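Local coordinates for protein maleylpyruvate isomerase (Ralstonia sp., PDB 2JL4) that catalyses the glutathione-dependent cis-trans isomerisation of maleylpyruvate to fumarylpyruvate in naphthalene degradation, working as a homodimeric zeta-class member of the glutathione transferase superfamily, at residues G11-L16 with Q51-L56; K45-Q50 with A60-Q65; P106-R111 with A129-W134. All coordinates share one frame; numbering follows the deposited sequence.

Three contacts surround one glutathione from different sides. Contacts 1 and 2 belong to the thioredoxin-like N-terminal domain, their centres about 11 Å apart, and their segments alternate along the chain. They join where strands 55-57 and 62-64 pair, with Leu-63 N 2.7 Å from Leu-56 O, a probable hydrogen bond. Contact 1 holds the cysteinyl part of glutathione, and contact 2 receives its gamma-glutamyl amino group. Contact 3, in the helical C-terminal domain, takes the glycyl end; its centre is about 17 Å from that of contact 1 and 25 Å from that of contact 2. Leu-52 CD2 and Asn-109 ND2, 4.2 Å apart, link contacts 1 and 3 beside the ligand.

Contact 1 (G11-L16 with Q51-L56); sequences GTSHRL and QLVPAL. With GSH (glutathione), chain C.
Thr-12, Ser-13 and Leu-16 pack on Val-53 and Pro-54, a buried contact between the first turns of helix 11-22 and the loop entering strand 55-57. A cis peptide bond precedes Pro-54; this is the cis-proline loop of the thioredoxin fold, set against the N-terminal end of the first helix. The CA atoms of Ser-13 and Pro-54 lie only 5.2 Å apart. Thr-12 holds OG1 between its backbone N and carbonyl carbon (chi1 56°), which brings the hydroxyl to Val-53 O and the proline CD. OG1 is 3.0 Å from Val-53 O, but it is also hydrogen-bonded to Ser-10 OG, so the bond to the carbonyl is not certain. The other branch of the threonine, CG2, sits over one face of the Arg-15 guanidinium, offset toward its rim. Ser-13 OG lies against Val-53 CG2 at 3.6 Å, its polar needs met by Ser-10 OG and Phe-7 N. One turn on, Leu-16 reaches the pyrrolidine obliquely, its CD2 3.6 Å from Pro-54 CG; Leu-4 of strand 3-6 and Ile-69 of helix 66-76 extend this apolar patch. Val-53 grips the cysteinyl unit of glutathione with both backbone groups: its N gives a nearly straight bond to GSH O2 (2.9 Å, 163°), and its O accepts one from GSH N2 (2.8 Å). Leu-52 touches the ligand with both methyls, CD1 near GSH OE1 and CD2 near GSH O2. Glutathione is thus held in the manner of an added strand, as in other thioredoxin-fold transferases. This places the sulfur GSH SG2 3.2 Å from Thr-12 OG1 and 3.6 Å from Gly-11 N, a position at the N-terminal end of the helix, where the helix dipole would probably favour the thiolate form.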
loop_
_atom_site.group_PDB
_atom_site.type_symbol
_atom_site.label_atom_id
_atom_site.label_comp_id
_atom_site.label_asym_id
_atom_site.label_seq_id
_atom_site.Cartn_x
_atom_site.Cartn_y
_atom_site.Cartn_z
ATOM N N GLY A 11 4.269 7.861 -10.690
ATOM C CA GLY A 11 5.210 7.132 -9.834
ATOM C C GLY A 11 5.016 5.613 -9.837
ATOM O O GLY A 11 5.998 4.853 -9.886
ATOM N N THR A 12 3.754 5.178 -9.788
ATOM C CA THR A 12 3.405 3.764 -9.877
ATOM C C THR A 12 3.704 3.192 -11.272
ATOM O O THR A 12 4.199 2.075 -11.380
ATOM C CB THR A 12 1.922 3.518 -9.508
ATOM O OG1 THR A 12 1.079 4.317 -10.344
ATOM C CG2 THR A 12 1.649 3.871 -8.018
ATOM N N SER A 13 3.415 3.956 -12.330
ATOM C CA SER A 13 3.814 3.572 -13.696
ATOM C C SER A 13 5.327 3.324 -13.789
ATOM O O SER A 13 5.784 2.303 -14.333
ATOM C CB SER A 13 3.435 4.658 -14.703
ATOM O OG SER A 13 2.037 4.855 -14.784
ATOM N N HIS A 14 6.085 4.283 -13.261
ATOM C CA HIS A 14 7.537 4.226 -13.206
ATOM C C HIS A 14 8.001 2.993 -12.424
ATOM O O HIS A 14 8.914 2.287 -12.847
ATOM C CB HIS A 14 8.060 5.527 -12.578
ATOM C CG HIS A 14 9.552 5.659 -12.563
ATOM N ND1 HIS A 14 10.190 6.698 -11.919
ATOM C CD2 HIS A 14 10.530 4.897 -13.107
ATOM C CE1 HIS A 14 11.495 6.574 -12.075
ATOM N NE2 HIS A 14 11.729 5.484 -12.782
ATOM N N ARG A 15 7.363 2.750 -11.287
ATOM C CA ARG A 15 7.621 1.570 -10.473
ATOM C C ARG A 15 7.487 0.279 -11.300
ATOM O O ARG A 15 8.383 -0.573 -11.296
ATOM C CB ARG A 15 6.661 1.570 -9.281
ATOM C CG ARG A 15 6.834 0.446 -8.269
ATOM C CD ARG A 15 5.620 0.385 -7.343
ATOM N NE ARG A 15 5.375 1.641 -6.629
ATOM C CZ ARG A 15 4.242 1.952 -5.995
ATOM N NH1 ARG A 15 3.200 1.111 -5.982
ATOM N NH2 ARG A 15 4.149 3.117 -5.365
ATOM N N LEU A 16 6.373 0.152 -12.014
ATOM C CA LEU A 16 6.111 -1.042 -12.814
ATOM C C LEU A 16 7.078 -1.178 -13.987
ATOM O O LEU A 16 7.539 -2.286 -14.287
ATOM C CB LEU A 16 4.661 -1.067 -13.290
ATOM C CG LEU A 16 4.161 -2.348 -13.960
ATOM C CD1 LEU A 16 4.613 -3.612 -13.203
ATOM C CD2 LEU A 16 2.650 -2.278 -14.072
ATOM N N GLN A 51 -9.947 3.080 -12.256
ATOM C CA GLN A 51 -9.577 4.276 -13.029
ATOM C C GLN A 51 -8.316 4.943 -12.491
ATOM O O GLN A 51 -8.282 6.156 -12.248
ATOM C CB GLN A 51 -10.755 5.272 -13.145
ATOM C CG GLN A 51 -11.869 4.786 -14.063
ATOM C CD GLN A 51 -13.074 5.708 -14.093
ATOM O OE1 GLN A 51 -13.865 5.739 -13.159
ATOM N NE2 GLN A 51 -13.226 6.445 -15.179
ATOM N N LEU A 52 -7.287 4.120 -12.287
ATOM C CA LEU A 52 -5.940 4.608 -11.989
ATOM C C LEU A 52 -4.932 3.911 -12.910
ATOM O O LEU A 52 -5.230 2.874 -13.494
ATOM C CB LEU A 52 -5.576 4.382 -10.511
ATOM C CG LEU A 52 -6.383 5.020 -9.367
ATOM C CD1 LEU A 52 -5.934 4.479 -7.978
ATOM C CD2 LEU A 52 -6.332 6.547 -9.392
ATOM N N VAL A 53 -3.749 4.500 -13.068
ATOM C CA VAL A 53 -2.677 3.806 -13.755
ATOM C C VAL A 53 -1.688 3.261 -12.719
ATOM O O VAL A 53 -1.607 3.783 -11.613
ATOM C CB VAL A 53 -1.978 4.676 -14.837
ATOM C CG1 VAL A 53 -2.963 5.018 -15.973
ATOM C CG2 VAL A 53 -1.331 5.920 -14.241
ATOM N N PRO A 54 -0.937 2.204 -13.067
ATOM C CA PRO A 54 -0.931 1.510 -14.349
ATOM C C PRO A 54 -1.929 0.351 -14.414
ATOM O O PRO A 54 -2.446 -0.087 -13.389
ATOM C CB PRO A 54 0.496 0.980 -14.424
ATOM C CG PRO A 54 0.850 0.684 -12.974
ATOM C CD PRO A 54 0.035 1.621 -12.122
ATOM N N ALA A 55 -2.205 -0.115 -15.628
ATOM C CA ALA A 55 -2.933 -1.368 -15.850
ATOM C C ALA A 55 -2.138 -2.166 -16.868
ATOM O O ALA A 55 -1.625 -1.590 -17.841
ATOM C CB ALA A 55 -4.338 -1.101 -16.358
ATOM N N LEU A 56 -2.016 -3.476 -16.632
ATOM C CA LEU A 56 -1.267 -4.362 -17.534
ATOM C C LEU A 56 -2.153 -5.404 -18.235
ATOM O O LEU A 56 -2.664 -6.346 -17.609
ATOM C CB LEU A 56 -0.093 -5.046 -16.811
ATOM C CG LEU A 56 0.923 -5.809 -17.680
ATOM C CD1 LEU A 56 1.736 -4.872 -18.600
ATOM C CD2 LEU A 56 1.857 -6.685 -16.832
HETATM N N1 GSH C . -2.179 1.229 -5.621
HETATM C CA1 GSH C . -2.256 1.687 -6.993
HETATM C C1 GSH C . -1.185 1.006 -7.806
HETATM O O11 GSH C . -0.044 0.972 -7.327
HETATM O O12 GSH C . -1.465 0.508 -8.922
HETATM C CB1 GSH C . -2.092 3.203 -7.043
HETATM C CG1 GSH C . -2.291 3.715 -8.469
HETATM C CD1 GSH C . -2.329 5.228 -8.517
HETATM O OE1 GSH C . -2.700 5.867 -7.541
HETATM N N2 GSH C . -1.941 5.781 -9.669
HETATM C CA2 GSH C . -1.917 7.216 -9.910
HETATM C C2 GSH C . -3.123 7.691 -10.683
HETATM O O2 GSH C . -3.616 7.013 -11.566
HETATM C CB2 GSH C . -0.653 7.584 -10.680
HETATM S SG2 GSH C . 0.865 7.434 -9.697
HETATM N N3 GSH C . -3.615 8.876 -10.368
HETATM C CA3 GSH C . -4.766 9.433 -11.051
HETATM C C3 GSH C . -5.562 10.331 -10.142
HETATM O O31 GSH C . -5.150 10.548 -8.981
HETATM O O32 GSH C . -6.610 10.832 -10.591
#

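Contact 2 (K45-Q50 with A60-Q65); sequences KALNPQ and AQVLIQ. With GSH (glutathione), chain C.
Leu-47 and Val-62 face each other with CA atoms 6.7 Å apart, and Asn-48 and Ile-64 with theirs at 6.9 Å. The end-to-end directions of the irregular loop 47-50 and of 62-65 differ by 24°; the two are too far apart for backbone pairing, so side chains fill the gap beside the outermost strand of the sheet. Leu-47 crosses Val-62 at about a right angle, while its carbonyl O lies 3.3 Å from Val-62 CG1. The carboxamide of Asn-48 rests on the methyl Ile-64 CG2, with CG at 3.4 Å. The same amide closes an Asx turn: OD1 accepts a hydrogen bond from Gln-50 N, which stands above the carbonyl plane. Gln-50 reaches across with its extended chain to meet Gln-65, which folds at chi2. Their amide planes stand 39° apart, and Gln-65 NE2 gives a weak, bent bond to Gln-50 OE1 (2.8 Å). Both NE2 groups also donate to Asp-103 OD2 of the second subunit, the stronger partner for Gln-50. With NE2 engaged in this way, Gln-65 presents OE1 as an acceptor to the amino group GSH N1 at 2.7 Å, consistent with a gamma-glutamyl site completed across the dimer interface.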
loop_
_atom_site.group_PDB
_atom_site.type_symbol
_atom_site.label_atom_id
_atom_site.label_comp_id
_atom_site.label_asym_id
_atom_site.label_seq_id
_atom_site.Cartn_x
_atom_site.Cartn_y
_atom_site.Cartn_z
ATOM N N LYS A 45 -12.285 3.131 -17.881
ATOM C CA LYS A 45 -13.022 2.362 -16.886
ATOM C C LYS A 45 -13.317 0.939 -17.369
ATOM O O LYS A 45 -13.361 0.001 -16.570
ATOM C CB LYS A 45 -14.317 3.079 -16.518
ATOM C CG LYS A 45 -14.908 2.628 -15.208
ATOM C CD LYS A 45 -16.080 3.493 -14.788
ATOM C CE LYS A 45 -16.637 2.991 -13.473
ATOM N NZ LYS A 45 -17.820 3.758 -13.030
ATOM N N ALA A 46 -13.507 0.781 -18.675
ATOM C CA ALA A 46 -13.649 -0.545 -19.270
ATOM C C ALA A 46 -12.407 -1.419 -19.061
ATOM O O ALA A 46 -12.527 -2.637 -18.941
ATOM C CB ALA A 46 -13.970 -0.432 -20.753
ATOM N N LEU A 47 -11.223 -0.797 -19.039
ATOM C CA LEU A 47 -9.960 -1.502 -18.788
ATOM C C LEU A 47 -9.672 -1.680 -17.302
ATOM O O LEU A 47 -9.279 -2.766 -16.857
ATOM C CB LEU A 47 -8.786 -0.750 -19.417
ATOM C CG LEU A 47 -8.642 -0.776 -20.936
ATOM C CD1 LEU A 47 -7.748 0.367 -21.382
ATOM C CD2 LEU A 47 -8.120 -2.129 -21.437
ATOM N N ASN A 48 -9.840 -0.598 -16.546
ATOM C CA ASN A 48 -9.620 -0.594 -15.108
ATOM C C ASN A 48 -10.740 0.171 -14.388
ATOM O O ASN A 48 -10.802 1.411 -14.439
ATOM C CB ASN A 48 -8.232 -0.035 -14.766
ATOM C CG ASN A 48 -8.023 0.157 -13.271
ATOM O OD1 ASN A 48 -8.811 -0.300 -12.452
ATOM N ND2 ASN A 48 -6.951 0.841 -12.913
ATOM N N PRO A 49 -11.638 -0.575 -13.726
ATOM C CA PRO A 49 -12.780 0.019 -13.026
ATOM C C PRO A 49 -12.366 1.025 -11.960
ATOM O O PRO A 49 -13.112 1.965 -11.699
ATOM C CB PRO A 49 -13.491 -1.194 -12.390
ATOM C CG PRO A 49 -12.465 -2.290 -12.390
ATOM C CD PRO A 49 -11.638 -2.046 -13.624
ATOM N N GLN A 50 -11.187 0.839 -11.368
ATOM C CA GLN A 50 -10.689 1.764 -10.347
ATOM C C GLN A 50 -10.257 3.107 -10.958
ATOM O O GLN A 50 -10.228 4.137 -10.264
ATOM C CB GLN A 50 -9.554 1.124 -9.540
ATOM C CG GLN A 50 -9.282 1.787 -8.190
ATOM C CD GLN A 50 -8.110 1.159 -7.444
ATOM O OE1 GLN A 50 -7.399 0.310 -7.977
ATOM N NE2 GLN A 50 -7.903 1.583 -6.205
ATOM N N ALA A 60 -4.129 -11.940 -22.273
ATOM C CA ALA A 60 -5.262 -12.747 -21.832
ATOM C C ALA A 60 -6.119 -12.058 -20.766
ATOM O O ALA A 60 -7.303 -12.373 -20.617
ATOM C CB ALA A 60 -4.766 -14.098 -21.328
ATOM N N GLN A 61 -5.521 -11.123 -20.026
ATOM C CA GLN A 61 -6.217 -10.420 -18.934
ATOM C C GLN A 61 -5.641 -9.027 -18.663
ATOM O O GLN A 61 -4.474 -8.760 -18.958
ATOM C CB GLN A 61 -6.177 -11.262 -17.647
ATOM C CG GLN A 61 -4.768 -11.455 -17.074
ATOM C CD GLN A 61 -4.566 -12.807 -16.406
ATOM O OE1 GLN A 61 -5.503 -13.391 -15.852
ATOM N NE2 GLN A 61 -3.331 -13.310 -16.451
ATOM N N VAL A 62 -6.471 -8.148 -18.102
ATOM C CA VAL A 62 -6.011 -6.845 -17.632
ATOM C C VAL A 62 -5.781 -6.869 -16.120
ATOM O O VAL A 62 -6.710 -7.051 -15.325
ATOM C CB VAL A 62 -6.967 -5.689 -18.016
ATOM C CG1 VAL A 62 -6.420 -4.367 -17.513
ATOM C CG2 VAL A 62 -7.164 -5.635 -19.528
ATOM N N LEU A 63 -4.520 -6.686 -15.748
ATOM C CA LEU A 63 -4.095 -6.665 -14.363
ATOM C C LEU A 63 -4.040 -5.239 -13.854
ATOM O O LEU A 63 -3.571 -4.337 -14.561
ATOM C CB LEU A 63 -2.707 -7.289 -14.233
ATOM C CG LEU A 63 -2.504 -8.709 -14.753
ATOM C CD1 LEU A 63 -1.035 -9.045 -14.640
ATOM C CD2 LEU A 63 -3.356 -9.705 -13.968
ATOM N N ILE A 64 -4.511 -5.046 -12.624
ATOM C CA ILE A 64 -4.431 -3.754 -11.940
ATOM C C ILE A 64 -3.706 -3.925 -10.596
ATOM O O ILE A 64 -3.496 -5.064 -10.145
ATOM C CB ILE A 64 -5.832 -3.105 -11.754
ATOM C CG1 ILE A 64 -6.713 -3.961 -10.821
ATOM C CG2 ILE A 64 -6.509 -2.884 -13.128
ATOM C CD1 ILE A 64 -7.791 -3.176 -10.066
ATOM N N GLN A 65 -3.329 -2.792 -9.988
ATOM C CA GLN A 65 -2.566 -2.720 -8.727
ATOM C C GLN A 65 -1.097 -3.106 -8.881
ATOM O O GLN A 65 -0.743 -4.293 -8.854
ATOM C CB GLN A 65 -3.224 -3.513 -7.590
ATOM C CG GLN A 65 -4.492 -2.872 -7.039
ATOM C CD GLN A 65 -4.253 -1.514 -6.399
ATOM O OE1 GLN A 65 -3.205 -1.256 -5.795
ATOM N NE2 GLN A 65 -5.236 -0.643 -6.514
HETATM N N1 GSH C . -2.179 1.229 -5.621
HETATM C CA1 GSH C . -2.256 1.687 -6.993
HETATM C C1 GSH C . -1.185 1.006 -7.806
HETATM O O11 GSH C . -0.044 0.972 -7.327
HETATM O O12 GSH C . -1.465 0.508 -8.922
HETATM C CB1 GSH C . -2.092 3.203 -7.043
HETATM C CG1 GSH C . -2.291 3.715 -8.469
HETATM C CD1 GSH C . -2.329 5.228 -8.517
HETATM O OE1 GSH C . -2.700 5.867 -7.541
HETATM N N2 GSH C . -1.941 5.781 -9.669
HETATM C CA2 GSH C . -1.917 7.216 -9.910
HETATM C C2 GSH C . -3.123 7.691 -10.683
HETATM O O2 GSH C . -3.616 7.013 -11.566
HETATM C CB2 GSH C . -0.653 7.584 -10.680
HETATM S SG2 GSH C . 0.865 7.434 -9.697
HETATM N N3 GSH C . -3.615 8.876 -10.368
HETATM C CA3 GSH C . -4.766 9.433 -11.051
HETATM C C3 GSH C . -5.562 10.331 -10.142
HETATM O O31 GSH C . -5.150 10.548 -8.981
HETATM O O32 GSH C . -6.610 10.832 -10.591
#

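Contact 3 (P106-R111 with A129-W134); sequences PINNRR and AWCGTW. With GSH (glutathione), chain C.
Ile-107 meets both indoles of segment 129-134. Its carbonyl O takes a nearly straight bond from Trp-130 NE1 (2.9 Å, 170°); the oxygen lies in the plane of the Trp-130 ring, while NE1 stands above the carbonyl plane. Its CG2 branch makes a CH-pi contact over one face of Trp-134, 3.5 Å from the centroid of the five-membered ring, and touches Trp-130 CZ2 as well. Trp-134 NE1 in turn stands over the centre of the Trp-130 ring. With CG beside its own backbone N (chi1 -66°), Asn-108 brings its amide against Cys-131, where ND2 donates to Cys-131 O at 3.2 Å, a carbonyl of the helix itself. Its OD1 sits at the edge of Trp-134, 3.5 Å from CD1, buried and without a hydrogen-bond partner in the model. Asn-109, at the N-cap position of helix 110-120, instead faces glutathione: OD1 accepts GSH N3 at 3.0 Å. Arg-111 N then donates to the glycyl carboxylate oxygen O31 (2.9 Å). The contact thus pins the turn between helices 87-103 and 110-120 onto helix 124-147, with Leu-113 and Leu-116 of helix 110-120 against Trp-130, and Tyr-115 of the second subunit meeting both tryptophans.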
loop_
_atom_site.group_PDB
_atom_site.type_symbol
_atom_site.label_atom_id
_atom_site.label_comp_id
_atom_site.label_asym_id
_atom_site.label_seq_id
_atom_site.Cartn_x
_atom_site.Cartn_y
_atom_site.Cartn_z
ATOM N N PRO A 106 0.572 7.207 -2.070
ATOM C CA PRO A 106 -0.870 7.452 -2.230
ATOM C C PRO A 106 -1.334 8.784 -1.647
ATOM O O PRO A 106 -2.382 9.292 -2.044
ATOM C CB PRO A 106 -1.517 6.293 -1.465
ATOM C CG PRO A 106 -0.425 5.253 -1.346
ATOM C CD PRO A 106 0.830 6.039 -1.204
ATOM N N ILE A 107 -0.554 9.338 -0.722
ATOM C CA ILE A 107 -0.911 10.589 -0.071
ATOM C C ILE A 107 -0.723 11.798 -1.004
ATOM O O ILE A 107 -1.391 12.824 -0.852
ATOM C CB ILE A 107 -0.114 10.821 1.253
ATOM C CG1 ILE A 107 0.190 9.499 1.999
ATOM C CG2 ILE A 107 -0.859 11.798 2.133
ATOM C CD1 ILE A 107 -1.026 8.717 2.504
ATOM N N ASN A 108 0.179 11.655 -1.968
ATOM C CA ASN A 108 0.557 12.750 -2.863
ATOM C C ASN A 108 -0.043 12.615 -4.264
ATOM O O ASN A 108 0.287 13.389 -5.162
ATOM C CB ASN A 108 2.081 12.818 -2.991
ATOM C CG ASN A 108 2.778 13.201 -1.696
ATOM O OD1 ASN A 108 2.153 13.580 -0.696
ATOM N ND2 ASN A 108 4.099 13.123 -1.720
ATOM N N ASN A 109 -0.908 11.618 -4.437
ATOM C CA ASN A 109 -1.565 11.319 -5.712
ATOM C C ASN A 109 -2.384 12.507 -6.222
ATOM O O ASN A 109 -2.901 13.307 -5.421
ATOM C CB ASN A 109 -2.474 10.096 -5.527
ATOM C CG ASN A 109 -2.719 9.324 -6.819
ATOM O OD1 ASN A 109 -2.074 9.566 -7.852
ATOM N ND2 ASN A 109 -3.660 8.372 -6.759
ATOM N N ARG A 110 -2.486 12.615 -7.545
ATOM C CA ARG A 110 -3.209 13.699 -8.227
ATOM C C ARG A 110 -4.603 14.019 -7.658
ATOM O O ARG A 110 -4.940 15.194 -7.426
ATOM C CB ARG A 110 -3.334 13.386 -9.725
ATOM C CG ARG A 110 -3.839 14.552 -10.568
ATOM C CD ARG A 110 -4.206 14.119 -11.976
ATOM N NE ARG A 110 -4.624 15.265 -12.780
ATOM C CZ ARG A 110 -5.862 15.746 -12.817
ATOM N NH1 ARG A 110 -6.820 15.171 -12.103
ATOM N NH2 ARG A 110 -6.143 16.795 -13.578
ATOM N N ARG A 111 -5.397 12.972 -7.446
ATOM C CA ARG A 111 -6.774 13.109 -6.982
ATOM C C ARG A 111 -6.823 13.782 -5.618
ATOM O O ARG A 111 -7.709 14.598 -5.362
ATOM C CB ARG A 111 -7.475 11.742 -6.951
ATOM C CG ARG A 111 -6.868 10.754 -5.941
ATOM C CD ARG A 111 -7.284 9.311 -6.171
ATOM N NE ARG A 111 -6.771 8.493 -5.082
ATOM C CZ ARG A 111 -7.473 7.591 -4.400
ATOM N NH1 ARG A 111 -8.742 7.318 -4.724
ATOM N NH2 ARG A 111 -6.882 6.933 -3.411
ATOM N N ALA A 129 4.115 21.719 0.395
ATOM C CA ALA A 129 4.357 21.512 1.827
ATOM C C ALA A 129 3.742 20.196 2.315
ATOM O O ALA A 129 4.344 19.493 3.130
ATOM C CB ALA A 129 3.848 22.704 2.653
ATOM N N TRP A 130 2.543 19.892 1.804
ATOM C CA TRP A 130 1.862 18.614 2.005
ATOM C C TRP A 130 2.712 17.434 1.521
ATOM O O TRP A 130 3.018 16.516 2.295
ATOM C CB TRP A 130 0.527 18.652 1.256
ATOM C CG TRP A 130 -0.260 17.365 1.178
ATOM C CD1 TRP A 130 -0.154 16.391 0.218
ATOM C CD2 TRP A 130 -1.313 16.940 2.058
ATOM N NE1 TRP A 130 -1.057 15.382 0.459
ATOM C CE2 TRP A 130 -1.786 15.695 1.576
ATOM C CE3 TRP A 130 -1.906 17.492 3.204
ATOM C CZ2 TRP A 130 -2.822 14.991 2.204
ATOM C CZ3 TRP A 130 -2.930 16.785 3.831
ATOM C CH2 TRP A 130 -3.374 15.550 3.330
ATOM N N CYS A 131 3.090 17.463 0.243
ATOM C CA CYS A 131 3.815 16.357 -0.366
ATOM C C CYS A 131 5.131 16.082 0.353
ATOM O O CYS A 131 5.462 14.927 0.610
ATOM C CB CYS A 131 4.042 16.594 -1.860
ATOM S SG CYS A 131 2.529 16.587 -2.845
ATOM N N GLY A 132 5.859 17.144 0.689
ATOM C CA GLY A 132 7.116 17.032 1.434
ATOM C C GLY A 132 6.960 16.452 2.829
ATOM O O GLY A 132 7.879 15.799 3.354
ATOM N N THR A 133 5.805 16.697 3.440
ATOM C CA THR A 133 5.534 16.208 4.785
ATOM C C THR A 133 5.542 14.687 4.824
ATOM O O THR A 133 6.204 14.085 5.674
ATOM C CB THR A 133 4.204 16.751 5.323
ATOM O OG1 THR A 133 4.288 18.177 5.422
ATOM C CG2 THR A 133 3.898 16.177 6.707
ATOM N N TRP A 134 4.825 14.070 3.889
ATOM C CA TRP A 134 4.695 12.618 3.866
ATOM C C TRP A 134 5.956 11.936 3.325
ATOM O O TRP A 134 6.366 10.894 3.833
ATOM C CB TRP A 134 3.410 12.224 3.131
ATOM C CG TRP A 134 2.277 13.129 3.544
ATOM C CD1 TRP A 134 1.551 13.961 2.738
ATOM C CD2 TRP A 134 1.788 13.341 4.883
ATOM N NE1 TRP A 134 0.628 14.659 3.482
ATOM C CE2 TRP A 134 0.749 14.301 4.801
ATOM C CE3 TRP A 134 2.117 12.801 6.139
ATOM C CZ2 TRP A 134 0.031 14.731 5.926
ATOM C CZ3 TRP A 134 1.401 13.238 7.267
ATOM C CH2 TRP A 134 0.366 14.190 7.143
HETATM N N1 GSH C . -2.179 1.229 -5.621
HETATM C CA1 GSH C . -2.256 1.687 -6.993
HETATM C C1 GSH C . -1.185 1.006 -7.806
HETATM O O11 GSH C . -0.044 0.972 -7.327
HETATM O O12 GSH C . -1.465 0.508 -8.922
HETATM C CB1 GSH C . -2.092 3.203 -7.043
HETATM C CG1 GSH C . -2.291 3.715 -8.469
HETATM C CD1 GSH C . -2.329 5.228 -8.517
HETATM O OE1 GSH C . -2.700 5.867 -7.541
HETATM N N2 GSH C . -1.941 5.781 -9.669
HETATM C CA2 GSH C . -1.917 7.216 -9.910
HETATM C C2 GSH C . -3.123 7.691 -10.683
HETATM O O2 GSH C . -3.616 7.013 -11.566
HETATM C CB2 GSH C . -0.653 7.584 -10.680
HETATM S SG2 GSH C . 0.865 7.434 -9.697
HETATM N N3 GSH C . -3.615 8.876 -10.368
HETATM C CA3 GSH C . -4.766 9.433 -11.051
HETATM C C3 GSH C . -5.562 10.331 -10.142
HETATM O O31 GSH C . -5.150 10.548 -8.981
HETATM O O32 GSH C . -6.610 10.832 -10.591
#